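Local structure of ferritin heavy chain (Trichoplusia ni, 1Z6O) at residues M[75-80]-M[142-147]. The protein stores iron as the ferroxidase heavy chain of a secreted 24-subunit insect ferritin, oxidising ferrous iron taken up into the shell. Numbering follows the deposited sequence.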
ATOM      1  N   ILE M  75     -27.132 -21.660  36.172  1.00 14.53           N
ATOM      2  CA  ILE M  75     -26.814 -20.917  37.391  1.00 16.02           C
ATOM      3  C   ILE M  75     -26.955 -19.410  37.118  1.00 17.20           C
ATOM      4  O   ILE M  75     -27.529 -18.675  37.931  1.00 17.18           O
ATOM      5  CB  ILE M  75     -25.369 -21.226  37.871  1.00 16.48           C
ATOM      6  CG1 ILE M  75     -25.310 -22.664  38.408  1.00 16.52           C
ATOM      7  CG2 ILE M  75     -24.930 -20.211  38.949  1.00 17.76           C
ATOM      8  CD1 ILE M  75     -23.879 -23.187  38.626  1.00 18.60           C
ATOM      9  N   GLU M  76     -26.434 -18.942  35.983  1.00 15.63           N
ATOM     10  CA  GLU M  76     -26.546 -17.516  35.649  1.00 16.95           C
ATOM     11  C   GLU M  76     -28.007 -17.092  35.521  1.00 17.05           C
ATOM     12  O   GLU M  76     -28.360 -15.963  35.856  1.00 15.32           O
ATOM     13  CB  GLU M  76     -25.823 -17.193  34.330  1.00 19.19           C
ATOM     14  CG  GLU M  76     -24.302 -17.326  34.406  1.00 36.02           C
ATOM     15  CD  GLU M  76     -23.641 -16.180  35.159  1.00 59.42           C
ATOM     16  OE1 GLU M  76     -22.492 -16.358  35.617  1.00 70.24           O
ATOM     17  OE2 GLU M  76     -24.257 -15.095  35.284  1.00 63.98           O
ATOM     18  N   TYR M  77     -28.856 -17.979  35.009  1.00 15.52           N
ATOM     19  CA  TYR M  77     -30.270 -17.628  34.869  1.00 15.85           C
ATOM     20  C   TYR M  77     -30.870 -17.405  36.270  1.00 16.69           C
ATOM     21  O   TYR M  77     -31.563 -16.417  36.513  1.00 15.00           O
ATOM     22  CB  TYR M  77     -31.046 -18.748  34.145  1.00 16.29           C
ATOM     23  CG  TYR M  77     -32.466 -18.326  33.842  1.00 15.75           C
ATOM     24  CD1 TYR M  77     -32.784 -17.721  32.625  1.00 16.92           C
ATOM     25  CD2 TYR M  77     -33.459 -18.400  34.825  1.00 15.97           C
ATOM     26  CE1 TYR M  77     -34.059 -17.184  32.394  1.00 16.74           C
ATOM     27  CE2 TYR M  77     -34.736 -17.864  34.610  1.00 14.93           C
ATOM     28  CZ  TYR M  77     -35.022 -17.252  33.394  1.00 17.21           C
ATOM     29  OH  TYR M  77     -36.246 -16.652  33.194  1.00 16.47           O
ATOM     30  N   LEU M  78     -30.613 -18.326  37.193  1.00 13.87           N
ATOM     31  CA  LEU M  78     -31.139 -18.168  38.553  1.00 15.04           C
ATOM     32  C   LEU M  78     -30.640 -16.859  39.184  1.00 16.50           C
ATOM     33  O   LEU M  78     -31.401 -16.146  39.840  1.00 15.72           O
ATOM     34  CB  LEU M  78     -30.721 -19.359  39.436  1.00 14.81           C
ATOM     35  CG  LEU M  78     -31.310 -20.730  39.047  1.00 19.26           C
ATOM     36  CD1 LEU M  78     -30.833 -21.792  40.039  1.00 17.75           C
ATOM     37  CD2 LEU M  78     -32.843 -20.665  39.045  1.00 17.87           C
ATOM     38  N   LEU M  79     -29.363 -16.541  38.989  1.00 14.17           N
ATOM     39  CA  LEU M  79     -28.798 -15.314  39.561  1.00 14.99           C
ATOM     40  C   LEU M  79     -29.488 -14.080  38.982  1.00 15.92           C
ATOM     41  O   LEU M  79     -29.762 -13.114  39.702  1.00 15.71           O
ATOM     42  CB  LEU M  79     -27.286 -15.235  39.281  1.00 14.53           C
ATOM     43  CG  LEU M  79     -26.405 -16.258  40.025  1.00 16.29           C
ATOM     44  CD1 LEU M  79     -25.013 -16.310  39.371  1.00 16.27           C
ATOM     45  CD2 LEU M  79     -26.296 -15.865  41.515  1.00 15.07           C
ATOM     46  N   MET M  80     -29.756 -14.103  37.678  1.00 14.49           N
ATOM     47  CA  MET M  80     -30.420 -12.973  37.026  1.00 15.27           C
ATOM     48  C   MET M  80     -31.818 -12.743  37.613  1.00 15.93           C
ATOM     49  O   MET M  80     -32.272 -11.600  37.715  1.00 14.99           O
ATOM     50  CB  MET M  80     -30.544 -13.217  35.510  1.00 15.99           C
ATOM     51  CG  MET M  80     -31.449 -12.191  34.805  1.00 25.32           C
ATOM     52  SD  MET M  80     -31.710 -12.526  33.041  1.00 33.21           S
ATOM     53  CE  MET M  80     -32.863 -13.972  33.180  1.00 25.31           C
ATOM     54  N   VAL M 142     -39.437 -20.827  30.722  1.00 15.34           N
ATOM     55  CA  VAL M 142     -39.901 -21.902  29.843  1.00 15.58           C
ATOM     56  C   VAL M 142     -39.385 -21.652  28.415  1.00 17.77           C
ATOM     57  O   VAL M 142     -38.887 -22.559  27.738  1.00 16.42           O
ATOM     58  CB  VAL M 142     -41.446 -21.975  29.861  1.00 16.85           C
ATOM     59  CG1 VAL M 142     -41.970 -22.838  28.690  1.00 17.00           C
ATOM     60  CG2 VAL M 142     -41.903 -22.568  31.216  1.00 16.26           C
ATOM     61  N   ASP M 143     -39.495 -20.407  27.979  1.00 15.40           N
ATOM     62  CA  ASP M 143     -39.043 -20.001  26.646  1.00 18.28           C
ATOM     63  C   ASP M 143     -37.530 -20.181  26.496  1.00 18.43           C
ATOM     64  O   ASP M 143     -37.047 -20.644  25.463  1.00 19.52           O
ATOM     65  CB  ASP M 143     -39.396 -18.529  26.414  1.00 20.32           C
ATOM     66  CG  ASP M 143     -38.855 -18.008  25.092  1.00 29.20           C
ATOM     67  OD1 ASP M 143     -39.465 -18.336  24.077  1.00 33.95           O
ATOM     68  OD2 ASP M 143     -37.821 -17.305  25.075  1.00 38.25           O
ATOM     69  N   TYR M 144     -36.785 -19.809  27.528  1.00 15.92           N
ATOM     70  CA  TYR M 144     -35.330 -19.946  27.514  1.00 16.72           C
ATOM     71  C   TYR M 144     -34.913 -21.419  27.415  1.00 19.25           C
ATOM     72  O   TYR M 144     -34.040 -21.788  26.617  1.00 18.68           O
ATOM     73  CB  TYR M 144     -34.754 -19.332  28.791  1.00 18.56           C
ATOM     74  CG  TYR M 144     -33.249 -19.408  28.885  1.00 21.34           C
ATOM     75  CD1 TYR M 144     -32.441 -18.809  27.914  1.00 31.58           C
ATOM     76  CD2 TYR M 144     -32.631 -20.052  29.951  1.00 25.90           C
ATOM     77  CE1 TYR M 144     -31.049 -18.845  28.009  1.00 31.64           C
ATOM     78  CE2 TYR M 144     -31.233 -20.092  30.060  1.00 29.76           C
ATOM     79  CZ  TYR M 144     -30.455 -19.484  29.085  1.00 35.67           C
ATOM     80  OH  TYR M 144     -29.083 -19.501  29.189  1.00 38.92           O
ATOM     81  N   LEU M 145     -35.527 -22.269  28.231  1.00 14.91           N
ATOM     82  CA  LEU M 145     -35.196 -23.695  28.199  1.00 15.46           C
ATOM     83  C   LEU M 145     -35.589 -24.326  26.867  1.00 17.23           C
ATOM     84  O   LEU M 145     -34.906 -25.217  26.364  1.00 17.42           O
ATOM     85  CB  LEU M 145     -35.923 -24.438  29.328  1.00 14.29           C
ATOM     86  CG  LEU M 145     -35.446 -24.051  30.740  1.00 19.20           C
ATOM     87  CD1 LEU M 145     -36.351 -24.684  31.789  1.00 17.80           C
ATOM     88  CD2 LEU M 145     -33.995 -24.503  30.936  1.00 20.75           C
ATOM     89  N   THR M 146     -36.694 -23.868  26.299  1.00 14.29           N
ATOM     90  CA  THR M 146     -37.162 -24.435  25.044  1.00 16.64           C
ATOM     91  C   THR M 146     -36.319 -23.994  23.843  1.00 22.45           C
ATOM     92  O   THR M 146     -35.873 -24.824  23.048  1.00 22.28           O
ATOM     93  CB  THR M 146     -38.633 -24.047  24.771  1.00 19.31           C
ATOM     94  OG1 THR M 146     -39.462 -24.509  25.846  1.00 18.20           O
ATOM     95  CG2 THR M 146     -39.119 -24.682  23.467  1.00 18.99           C
ATOM     96  N   GLY M 147     -36.085 -22.691  23.732  1.00 19.36           N
ATOM     97  CA  GLY M 147     -35.352 -22.160  22.592  1.00 22.08           C
ATOM     98  C   GLY M 147     -33.844 -22.301  22.607  1.00 28.52           C
ATOM     99  O   GLY M 147     -33.208 -22.308  21.555  1.00 35.14           O
TER
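Y77 and Y144 make the whole contact between segments 75-80 and 142-147, one ring reaching from each helix toward the other. The two side chains run past each other in opposite directions, so each hydroxyl lies beyond the partner's ring. The planes are only 21° from parallel, yet the offset is so large that little of one ring lies over the other; the ring centres of Y77 and Y144 are 5.3 Å apart. What touches is one flank of each ring, Y77 CD1 lying 3.6 Å from Y144 CD2 in an oblique approach. CE2 of Y144 is next, 3.8 Å from Y77 CD1, and CE1 of Y77 stands 4.0 Å from Y144 CD2. The touch is purely apolar, with no hydrogen bond between the segments. In both tyrosines CG is anti to the backbone N (chi1 -173° in Y77), which carries each ring out from its own helix toward the other, the CA atoms of the pair being still 9.2 Å apart. The buried Y77 is fixed at its polar end by hydrogen bonds of OH with H140 ND1 and R81 NH1, residues just beyond the two segments. Y144 also packs on K73, one helical turn before Y77. An alanine at Y144 would remove the ring, and the flank of Y77 would probably lose its apolar neighbour across this contact, K73 losing a packing partner too. The pair thus joins helix 54-80 to helix 139-168 within the ferritin four-helix bundle, the side chain of Y144 about 11 Å from the bound iron. Y77 also rests on M25 of helix 19-47, while L145, on the same helix as Y144, packs on V126 and I127 of helix 105-132 and on L74 of helix 54-80.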